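Local coordinates for protein retinol dehydratase (Spodoptera frugiperda, PDB 1X8L) that probably works as a sulfotransferase-family enzyme that dehydrates retinol, here holding 4-oxoretinol together with the inactive cofactor product adenosine-3'-5'-diphosphate, at residues Thr33-Leu38 / Gly220-Thr225; Thr64-Ala69 / Thr156-Val161; Trp84-Asp89 / Arg261-Leu266; Asn88-Glu93 / Ile275-Glu280. The protein carries 2 engineered substitutions. All coordinates share one frame; numbering follows the deposited sequence.

Contact 1. Residues Thr33-Leu38 / Gly220-Thr225; sequences TTYVKL and GLYTLT
Tyr35 on the strand and Thr223 in the loop are the nearest backbone pair, yet their CA atoms are 8.0 Å apart, so side chains have to bridge the gap. Tyr35 does this with its phenol: CG lies anti to the carbonyl carbon (chi1 -72°), sending the ring at the loop until OH meets Thr223 OG1 at 2.8 Å in a hydrogen bond that either hydroxyl could donate. Thr223 OG1 sits at the ring edge, in plane, and the two side chains cross at about a right angle. A phenylalanine at Tyr35 would probably leave Thr223 OG1 without its hydroxyl mate and the loop less firmly tied to the strand. The same OG1 rests over the centre of the Tyr222 ring. Two residues on, Lys37 bends at its last torsion and NZ donates to Gly220 O at 2.8 Å and also to Gly42 O, while Lys37 CE lies 3.8 Å from Leu221 CD2. Gly220, with positive phi, ends helix 210-218 in a Schellman motif, and a type II turn from Tyr222 to Thr225 follows. Tyr35 also stacks on Tyr46 of strand 43-46 and packs against Val24 and Leu28, so this buried junction joins the small antiparallel sheet and helix 18-28 to the loop before helix 227-235.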
# COMPACT_ATOMS: atom_id res chain seq x y z
N THR A 33 5.81 -2.98 16.95
CA THR A 33 4.99 -2.03 17.73
C THR A 33 3.94 -1.29 16.88
O THR A 33 4.31 -0.55 15.98
CB THR A 33 5.92 -1.00 18.39
OG1 THR A 33 7.12 -1.67 18.87
CG2 THR A 33 5.28 -0.40 19.63
N THR A 34 2.64 -1.50 17.14
CA THR A 34 1.60 -0.81 16.36
C THR A 34 1.17 0.48 17.05
O THR A 34 1.61 0.75 18.16
CB THR A 34 0.36 -1.70 16.07
OG1 THR A 34 -0.42 -1.89 17.25
CG2 THR A 34 0.78 -3.13 15.62
N TYR A 35 0.34 1.27 16.37
CA TYR A 35 -0.07 2.59 16.82
C TYR A 35 -1.53 2.63 17.24
O TYR A 35 -2.33 1.86 16.76
CB TYR A 35 0.02 3.61 15.67
CG TYR A 35 1.38 4.04 15.22
CD1 TYR A 35 1.81 3.79 13.92
CD2 TYR A 35 2.21 4.79 16.05
CE1 TYR A 35 3.05 4.21 13.48
CE2 TYR A 35 3.46 5.23 15.60
CZ TYR A 35 3.87 4.92 14.32
OH TYR A 35 5.09 5.34 13.84
N VAL A 36 -1.86 3.58 18.11
CA VAL A 36 -3.23 4.06 18.23
C VAL A 36 -3.26 5.58 18.20
O VAL A 36 -2.22 6.24 18.37
CB VAL A 36 -3.97 3.54 19.53
CG1 VAL A 36 -4.00 2.05 19.53
CG2 VAL A 36 -3.34 4.09 20.80
N LYS A 37 -4.47 6.12 17.97
CA LYS A 37 -4.72 7.56 17.96
C LYS A 37 -5.32 7.96 19.31
O LYS A 37 -6.33 7.42 19.73
CB LYS A 37 -5.67 7.94 16.83
CG LYS A 37 -4.98 7.99 15.41
CD LYS A 37 -5.79 8.84 14.39
CE LYS A 37 -4.95 9.35 13.22
NZ LYS A 37 -3.77 10.29 13.57
N LEU A 38 -4.71 8.95 19.94
CA LEU A 38 -4.98 9.28 21.33
C LEU A 38 -5.54 10.69 21.45
O LEU A 38 -4.85 11.65 21.11
CB LEU A 38 -3.68 9.18 22.16
CG LEU A 38 -3.77 9.41 23.67
CD1 LEU A 38 -4.88 8.55 24.25
CD2 LEU A 38 -2.47 9.16 24.42
N GLY A 220 -0.64 12.84 9.24
CA GLY A 220 -0.82 12.61 10.66
C GLY A 220 -0.78 11.16 11.09
O GLY A 220 -1.45 10.79 12.07
N LEU A 221 0.02 10.35 10.39
CA LEU A 221 0.08 8.92 10.65
C LEU A 221 1.45 8.38 11.04
O LEU A 221 1.68 7.16 11.07
CB LEU A 221 -0.50 8.16 9.45
CG LEU A 221 -2.00 8.42 9.33
CD1 LEU A 221 -2.54 7.93 8.02
CD2 LEU A 221 -2.73 7.77 10.55
N TYR A 222 2.37 9.28 11.39
CA TYR A 222 3.63 8.86 11.97
C TYR A 222 3.64 9.31 13.45
O TYR A 222 2.83 10.15 13.86
CB TYR A 222 4.83 9.43 11.19
CG TYR A 222 6.16 8.81 11.64
CD1 TYR A 222 6.41 7.46 11.48
CD2 TYR A 222 7.13 9.58 12.26
CE1 TYR A 222 7.61 6.90 11.90
CE2 TYR A 222 8.32 9.03 12.70
CZ TYR A 222 8.56 7.68 12.51
OH TYR A 222 9.74 7.11 12.97
N THR A 223 4.56 8.71 14.20
CA THR A 223 4.76 8.88 15.62
C THR A 223 4.60 10.31 16.10
O THR A 223 5.35 11.19 15.69
CB THR A 223 6.18 8.40 15.98
OG1 THR A 223 6.38 7.05 15.57
CG2 THR A 223 6.40 8.42 17.47
N LEU A 224 3.58 10.52 16.92
CA LEU A 224 3.33 11.74 17.68
C LEU A 224 2.92 12.94 16.80
O LEU A 224 2.95 14.08 17.29
CB LEU A 224 4.54 12.08 18.56
CG LEU A 224 4.54 11.80 20.06
CD1 LEU A 224 3.18 11.32 20.70
CD2 LEU A 224 5.62 10.87 20.39
N THR A 225 2.56 12.69 15.55
CA THR A 225 1.81 13.68 14.74
C THR A 225 0.33 13.55 15.16
O THR A 225 0.03 12.61 15.87
CB THR A 225 2.01 13.45 13.22
OG1 THR A 225 1.49 12.18 12.80
CG2 THR A 225 3.51 13.42 12.86

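Contact 2. Residues Thr64-Ala69 / Thr156-Val161; sequences TDVFVA and TEKRFV
Arg159 and Asp65 lie side by side just before their two strands pair. The arginine CB passes Asp65 OD1 at 3.5 Å; CG and CD stay alongside that oxygen, and the bend at chi3 (-59°) turns the guanidinium edge to the carboxylate. NE donates to Asp65 OD1 at 3.0 Å from above the carboxylate plane, whereas NH2 reaches OD2 at 2.9 Å on its syn side. This is a side-on, two-nitrogen salt bridge with the flat groups 37° apart. At the tip, NH1 bonds to Leu150 O and NH2 also to Pro60 O, fixing the group's rotation. A water ties Arg159 N to Asp65 OD1 and Thr64 OG1, and Lys158 NZ donates to Thr64 O at 2.8 Å on a lone pair. Further on, Val66 N bonds to Arg159 O, Val161 N to Val66 O and Val68 N to Val161 O, all nearly straight. Val161 CB lies over one face of the Phe67 ring in a CH-pi contact, 3.8 Å from its centroid. Val66 and Phe160 point to the opposite side of the sheet, toward helix 76-87. Such parallel pairing of strands 66-70 and 160-163 is the central-sheet architecture of the sulfotransferase fold, related to the P-loop NTPases.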
# COMPACT_ATOMS: atom_id res chain seq x y z
N THR A 64 12.81 22.70 40.26
CA THR A 64 14.09 22.67 39.56
C THR A 64 14.05 21.83 38.25
O THR A 64 15.02 21.86 37.51
CB THR A 64 15.21 22.11 40.46
OG1 THR A 64 14.82 20.82 40.93
CG2 THR A 64 15.41 22.97 41.76
N ASP A 65 12.97 21.09 37.98
CA ASP A 65 12.84 20.36 36.68
C ASP A 65 13.05 21.27 35.47
O ASP A 65 12.50 22.36 35.39
CB ASP A 65 11.45 19.76 36.49
CG ASP A 65 11.14 18.60 37.40
OD1 ASP A 65 12.00 18.09 38.16
OD2 ASP A 65 9.97 18.16 37.45
N VAL A 66 13.84 20.81 34.52
CA VAL A 66 13.89 21.46 33.22
C VAL A 66 13.58 20.44 32.12
O VAL A 66 14.11 19.34 32.12
CB VAL A 66 15.24 22.11 32.97
CG1 VAL A 66 16.39 21.07 33.10
CG2 VAL A 66 15.28 22.79 31.62
N PHE A 67 12.72 20.84 31.19
CA PHE A 67 12.28 20.00 30.06
C PHE A 67 12.77 20.59 28.76
O PHE A 67 12.77 21.80 28.60
CB PHE A 67 10.76 19.97 29.97
CG PHE A 67 10.09 19.04 30.97
CD1 PHE A 67 10.09 19.32 32.31
CD2 PHE A 67 9.40 17.92 30.52
CE1 PHE A 67 9.45 18.46 33.23
CE2 PHE A 67 8.76 17.06 31.42
CZ PHE A 67 8.78 17.35 32.78
N VAL A 68 13.20 19.71 27.85
CA VAL A 68 13.46 20.01 26.47
C VAL A 68 12.48 19.16 25.66
O VAL A 68 12.50 17.92 25.71
CB VAL A 68 14.94 19.71 26.09
CG1 VAL A 68 15.20 20.00 24.63
CG2 VAL A 68 15.87 20.52 26.95
N ALA A 69 11.57 19.85 24.98
CA ALA A 69 10.47 19.22 24.26
C ALA A 69 10.51 19.64 22.79
O ALA A 69 11.04 20.68 22.47
CB ALA A 69 9.17 19.64 24.86
N THR A 156 17.27 15.77 45.54
CA THR A 156 18.50 16.57 45.65
C THR A 156 19.30 16.57 44.33
O THR A 156 20.39 17.10 44.26
CB THR A 156 19.42 16.05 46.80
OG1 THR A 156 19.62 14.63 46.70
CG2 THR A 156 18.81 16.29 48.14
N GLU A 157 18.78 15.92 43.30
CA GLU A 157 19.39 15.95 41.99
C GLU A 157 18.44 16.64 41.00
O GLU A 157 17.29 16.27 40.91
CB GLU A 157 19.72 14.52 41.53
CG GLU A 157 20.03 14.38 40.04
CD GLU A 157 20.53 13.00 39.65
OE1 GLU A 157 20.70 12.14 40.54
OE2 GLU A 157 20.75 12.78 38.45
N LYS A 158 18.93 17.65 40.29
CA LYS A 158 18.15 18.34 39.28
C LYS A 158 17.79 17.37 38.15
O LYS A 158 18.66 16.71 37.59
CB LYS A 158 18.91 19.52 38.68
CG LYS A 158 18.16 20.23 37.54
CD LYS A 158 18.92 21.43 36.99
CE LYS A 158 18.39 22.76 37.55
NZ LYS A 158 17.25 23.36 36.76
N ARG A 159 16.51 17.33 37.82
CA ARG A 159 16.01 16.46 36.78
C ARG A 159 15.99 17.20 35.44
O ARG A 159 15.34 18.26 35.31
CB ARG A 159 14.59 15.99 37.11
CG ARG A 159 14.49 15.10 38.35
CD ARG A 159 13.18 14.28 38.41
NE ARG A 159 12.00 15.13 38.39
CZ ARG A 159 10.76 14.71 38.67
NH1 ARG A 159 10.51 13.44 38.98
NH2 ARG A 159 9.74 15.57 38.65
N PHE A 160 16.69 16.62 34.46
CA PHE A 160 16.69 17.10 33.08
C PHE A 160 15.84 16.16 32.24
O PHE A 160 16.16 14.99 32.13
CB PHE A 160 18.13 17.13 32.54
CG PHE A 160 18.99 18.21 33.16
CD1 PHE A 160 19.68 17.97 34.35
CD2 PHE A 160 19.08 19.45 32.58
CE1 PHE A 160 20.45 18.96 34.92
CE2 PHE A 160 19.86 20.45 33.14
CZ PHE A 160 20.53 20.21 34.32
N VAL A 161 14.75 16.65 31.67
CA VAL A 161 13.82 15.76 30.99
C VAL A 161 13.76 16.02 29.49
O VAL A 161 13.68 17.16 29.08
CB VAL A 161 12.40 15.88 31.59
CG1 VAL A 161 11.48 14.82 31.01
CG2 VAL A 161 12.46 15.76 33.10
O HOH W 1 14.54 18.66 39.52

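Contact 3. Residues Trp84-Asp89 / Arg261-Leu266; sequences WLIEND and RIADFL
Ile86 projects from helix 76-87 straight at helix 255-265, and its two branches serve different partners. On the longer branch, chi1 of -73° places CG1 beside the backbone N and brings CD1 to Ile262 CG2 at 3.9 Å and to Ala263 CB at 4.2 Å; the short alanine lets CD1 come close to the backbone as well, 4.0 Å from Ala263 N. The other branch, CG2, meets Leu266 CD1 at 3.8 Å. Against both Ile262 and Leu266 the isoleucine crosses at about a right angle, touching through methyl groups. Glu87 slants over Leu266: bent at chi2, it lays OE2 3.5 Å from Leu266 CB, a carboxylate oxygen against a methylene, while OE1 pairs with Lys158. A valine in place of Ile86 would probably open a gap beside Ile262 and Ala263, since the CD1 methyl that fills it would be gone. At the end of helix 76-87, Asn88 ND2 folds back over the Trp84 ring, and Trp84 O accepts from Asn88 N and ND2, from opposite faces of its plane. Leu278 of helix 272-281 also packs on Ile86. This is apolar helix-to-helix packing within the layer that flanks the parallel sheet of an alpha/beta sulfotransferase domain, with Ile262 reaching Leu246 of strand 243-247.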
# COMPACT_ATOMS: atom_id res chain seq x y z
N TRP A 84 22.01 21.66 29.48
CA TRP A 84 22.76 20.95 30.51
C TRP A 84 24.02 21.69 30.94
O TRP A 84 24.25 21.87 32.13
CB TRP A 84 23.13 19.54 30.09
CG TRP A 84 23.43 18.70 31.25
CD1 TRP A 84 22.55 17.98 31.96
CD2 TRP A 84 24.72 18.52 31.89
NE1 TRP A 84 23.18 17.33 32.99
CE2 TRP A 84 24.52 17.64 32.96
CE3 TRP A 84 26.01 19.00 31.63
CZ2 TRP A 84 25.56 17.22 33.80
CZ3 TRP A 84 27.06 18.57 32.46
CH2 TRP A 84 26.82 17.70 33.53
N LEU A 85 24.83 22.09 29.97
CA LEU A 85 26.05 22.83 30.22
C LEU A 85 25.78 24.14 30.93
O LEU A 85 26.46 24.48 31.89
CB LEU A 85 26.77 23.13 28.91
CG LEU A 85 27.57 21.95 28.40
CD1 LEU A 85 28.13 22.21 26.98
CD2 LEU A 85 28.68 21.57 29.38
N ILE A 86 24.78 24.89 30.45
CA ILE A 86 24.44 26.19 31.06
C ILE A 86 24.02 26.06 32.51
O ILE A 86 24.44 26.85 33.36
CB ILE A 86 23.35 26.91 30.22
CG1 ILE A 86 23.97 27.44 28.93
CG2 ILE A 86 22.68 28.02 31.02
CD1 ILE A 86 22.99 27.96 27.96
N GLU A 87 23.14 25.08 32.78
CA GLU A 87 22.73 24.78 34.16
C GLU A 87 23.88 24.24 35.05
O GLU A 87 23.87 24.44 36.25
CB GLU A 87 21.55 23.79 34.17
CG GLU A 87 20.22 24.38 33.77
CD GLU A 87 19.82 25.54 34.66
OE1 GLU A 87 19.29 25.30 35.75
OE2 GLU A 87 20.10 26.68 34.28
N ASN A 88 24.87 23.60 34.45
CA ASN A 88 26.01 23.04 35.19
C ASN A 88 27.29 23.86 35.08
O ASN A 88 28.39 23.32 35.09
CB ASN A 88 26.26 21.58 34.77
CG ASN A 88 25.25 20.63 35.36
OD1 ASN A 88 25.39 20.25 36.49
ND2 ASN A 88 24.23 20.27 34.61
N ASP A 89 27.14 25.19 35.01
CA ASP A 89 28.28 26.12 35.08
C ASP A 89 29.40 25.80 34.08
O ASP A 89 30.59 25.79 34.43
CB ASP A 89 28.80 26.21 36.51
CG ASP A 89 27.73 26.64 37.49
OD1 ASP A 89 27.78 26.20 38.66
OD2 ASP A 89 26.79 27.41 37.17
N ARG A 261 19.89 33.67 24.46
CA ARG A 261 18.47 33.60 24.80
C ARG A 261 18.19 32.48 25.80
O ARG A 261 17.51 32.71 26.79
CB ARG A 261 17.62 33.39 23.54
CG ARG A 261 17.45 34.63 22.69
CD ARG A 261 16.62 34.38 21.43
NE ARG A 261 15.22 34.20 21.78
CZ ARG A 261 14.28 33.69 20.98
NH1 ARG A 261 14.59 33.29 19.75
NH2 ARG A 261 13.03 33.58 21.41
N ILE A 262 18.74 31.30 25.57
CA ILE A 262 18.58 30.17 26.51
C ILE A 262 19.13 30.47 27.91
O ILE A 262 18.47 30.22 28.92
CB ILE A 262 19.25 28.92 25.95
CG1 ILE A 262 18.51 28.46 24.69
CG2 ILE A 262 19.26 27.78 27.00
CD1 ILE A 262 19.23 27.43 23.92
N ALA A 263 20.34 31.02 27.96
CA ALA A 263 21.00 31.40 29.23
C ALA A 263 20.19 32.43 30.03
O ALA A 263 19.97 32.28 31.21
CB ALA A 263 22.42 31.96 28.96
N ASP A 264 19.74 33.48 29.35
CA ASP A 264 18.81 34.44 29.94
C ASP A 264 17.51 33.79 30.46
O ASP A 264 17.11 34.03 31.58
CB ASP A 264 18.45 35.54 28.93
CG ASP A 264 19.25 36.79 29.15
OD1 ASP A 264 20.45 36.63 29.52
OD2 ASP A 264 18.78 37.95 29.01
N PHE A 265 16.88 32.97 29.62
CA PHE A 265 15.69 32.24 30.03
C PHE A 265 15.88 31.42 31.34
O PHE A 265 14.99 31.40 32.20
CB PHE A 265 15.24 31.35 28.84
CG PHE A 265 14.16 30.37 29.19
CD1 PHE A 265 12.84 30.78 29.31
CD2 PHE A 265 14.47 29.03 29.38
CE1 PHE A 265 11.86 29.87 29.63
CE2 PHE A 265 13.49 28.13 29.71
CZ PHE A 265 12.17 28.56 29.81
N LEU A 266 17.05 30.78 31.49
CA LEU A 266 17.39 29.93 32.63
C LEU A 266 18.00 30.69 33.82
O LEU A 266 18.32 30.09 34.84
CB LEU A 266 18.38 28.84 32.20
CG LEU A 266 17.88 27.79 31.19
CD1 LEU A 266 19.04 26.95 30.70
CD2 LEU A 266 16.82 26.89 31.83

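Contact 4. Residues Asn88-Glu93 / Ile275-Glu280; sequences NDLNFE and IQRLSE. Engineered in segment 275-280: Ser279 (natural residue Cys).
Phe92 presents a ring carbon to the flat face of the Arg277 guanidinium. Phe92 CE1 stands 3.3 Å above the guanidinium plane, over its centre, and CD1 lies 3.3 Å from Arg277 NH2. The ring and guanidinium planes are 54° apart, so the groups are far from a flat stack, and the side chains slant across one another. With chi1 at -72°, Phe92 turns its ring toward helix 272-281. Arg277 bends at chi3 to lay its end against that ring. Deeper in, Leu278 packs against both loop side chains: its CG meets Leu90 CD1 at 3.9 Å, the two leucines crossing at about a right angle, and its CD2 meets Phe92 CZ at 4.0 Å. The loop reaches this pose through two successive residues with left-handed backbone torsions (positive phi), Asp89 and Leu90, then an inverse gamma turn centred on Asn91; Asn91 N bonds back to Asn88 O at 3.0 Å. Leu85 of helix 76-87 backs both Phe92 and Leu278, and the ring of His281 meets Phe92 edge-to-face. The chemistry thus grades from apolar leucine packing on the buried side to a charged group on the exposed side, where Arg277 covers Phe92 with its flat face and aliphatic CG, and the contact is probably held mainly by van der Waals packing, without directed polar bonds between the two segments.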
# COMPACT_ATOMS: atom_id res chain seq x y z
N ASN A 88 24.87 23.60 34.45
CA ASN A 88 26.01 23.04 35.19
C ASN A 88 27.29 23.86 35.08
O ASN A 88 28.39 23.32 35.09
CB ASN A 88 26.26 21.58 34.77
CG ASN A 88 25.25 20.63 35.36
OD1 ASN A 88 25.39 20.25 36.49
ND2 ASN A 88 24.23 20.27 34.61
N ASP A 89 27.14 25.19 35.01
CA ASP A 89 28.28 26.12 35.08
C ASP A 89 29.40 25.80 34.08
O ASP A 89 30.59 25.79 34.43
CB ASP A 89 28.80 26.21 36.51
CG ASP A 89 27.73 26.64 37.49
OD1 ASP A 89 27.78 26.20 38.66
OD2 ASP A 89 26.79 27.41 37.17
N LEU A 90 28.98 25.55 32.84
CA LEU A 90 29.85 25.18 31.74
C LEU A 90 30.88 24.10 32.09
O LEU A 90 32.02 24.15 31.64
CB LEU A 90 30.55 26.43 31.16
CG LEU A 90 29.73 27.60 30.57
CD1 LEU A 90 30.30 28.03 29.20
CD2 LEU A 90 28.25 27.34 30.43
N ASN A 91 30.48 23.11 32.89
CA ASN A 91 31.38 22.01 33.28
C ASN A 91 31.49 20.98 32.15
O ASN A 91 30.77 19.97 32.12
CB ASN A 91 30.89 21.36 34.58
CG ASN A 91 31.93 20.45 35.20
OD1 ASN A 91 32.70 19.79 34.49
ND2 ASN A 91 31.98 20.43 36.52
N PHE A 92 32.39 21.24 31.20
CA PHE A 92 32.50 20.43 29.98
C PHE A 92 32.95 18.99 30.26
O PHE A 92 32.58 18.06 29.54
CB PHE A 92 33.48 21.08 29.00
CG PHE A 92 32.94 22.31 28.35
CD1 PHE A 92 33.12 23.56 28.93
CD2 PHE A 92 32.23 22.23 27.17
CE1 PHE A 92 32.60 24.70 28.34
CE2 PHE A 92 31.70 23.37 26.58
CZ PHE A 92 31.89 24.60 27.16
N GLU A 93 33.75 18.84 31.32
CA GLU A 93 34.25 17.54 31.77
C GLU A 93 33.07 16.64 32.17
O GLU A 93 32.87 15.56 31.60
CB GLU A 93 35.23 17.74 32.94
CG GLU A 93 36.45 16.85 32.94
CD GLU A 93 37.06 16.65 31.57
OE1 GLU A 93 37.34 17.66 30.86
OE2 GLU A 93 37.24 15.48 31.19
N ILE A 275 29.81 32.08 25.77
CA ILE A 275 28.94 31.82 24.62
C ILE A 275 29.77 31.27 23.43
O ILE A 275 29.37 30.31 22.80
CB ILE A 275 28.18 33.13 24.18
CG1 ILE A 275 27.09 33.51 25.18
CG2 ILE A 275 27.55 33.00 22.77
CD1 ILE A 275 26.72 35.00 25.12
N GLN A 276 30.92 31.88 23.13
CA GLN A 276 31.74 31.43 21.99
C GLN A 276 32.20 29.97 22.14
O GLN A 276 32.13 29.21 21.18
CB GLN A 276 32.98 32.32 21.78
CG GLN A 276 32.77 33.52 20.86
CD GLN A 276 31.41 33.56 20.17
OE1 GLN A 276 31.26 33.05 19.06
NE2 GLN A 276 30.43 34.19 20.83
N ARG A 277 32.67 29.63 23.33
CA ARG A 277 33.06 28.28 23.72
C ARG A 277 31.91 27.29 23.59
O ARG A 277 32.10 26.17 23.12
CB ARG A 277 33.54 28.29 25.18
CG ARG A 277 34.64 27.32 25.54
CD ARG A 277 35.46 27.79 26.77
NE ARG A 277 35.71 26.70 27.72
CZ ARG A 277 35.26 26.64 28.99
NH1 ARG A 277 34.52 27.61 29.52
NH2 ARG A 277 35.57 25.57 29.73
N LEU A 278 30.73 27.70 24.05
CA LEU A 278 29.51 26.91 23.89
C LEU A 278 29.19 26.69 22.43
O LEU A 278 28.85 25.57 22.03
CB LEU A 278 28.31 27.59 24.57
CG LEU A 278 28.17 27.34 26.06
CD1 LEU A 278 26.93 28.06 26.56
CD2 LEU A 278 28.12 25.83 26.37
N SER A 279 29.33 27.76 21.66
CA SER A 279 29.10 27.77 20.22
C SER A 279 30.10 26.89 19.46
O SER A 279 29.72 26.15 18.57
CB SER A 279 29.15 29.22 19.70
OG SER A 279 29.45 29.29 18.31
N GLU A 280 31.37 26.93 19.85
CA GLU A 280 32.36 26.07 19.24
C GLU A 280 32.01 24.62 19.53
O GLU A 280 32.17 23.77 18.67
CB GLU A 280 33.79 26.39 19.74
CG GLU A 280 34.44 27.60 19.06
CD GLU A 280 35.36 28.41 20.00
OE1 GLU A 280 35.56 28.01 21.16
OE2 GLU A 280 35.88 29.47 19.57

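Contacts 2, 3 and 4 form one continuous region. Contacts 3 and 4 have centres about 10 Å apart and share Asn88 and Asp89, while contacts 2 and 3, about 12 Å apart, are joined by the salt bridge from Lys158 NZ to Glu87 OE1 at 3.0 Å and by Phe160 packing on Trp84. Contact 1 stands apart, its centre about 33 Å from that of contact 3 and on the opposite side of the chain's centre. None of the four lies in an annotated site, but two come near the ligands: the Tyr222 side chain is about 9 Å from 4-oxoretinol, and that of Val68 about 8 Å from adenosine-3'-5'-diphosphate.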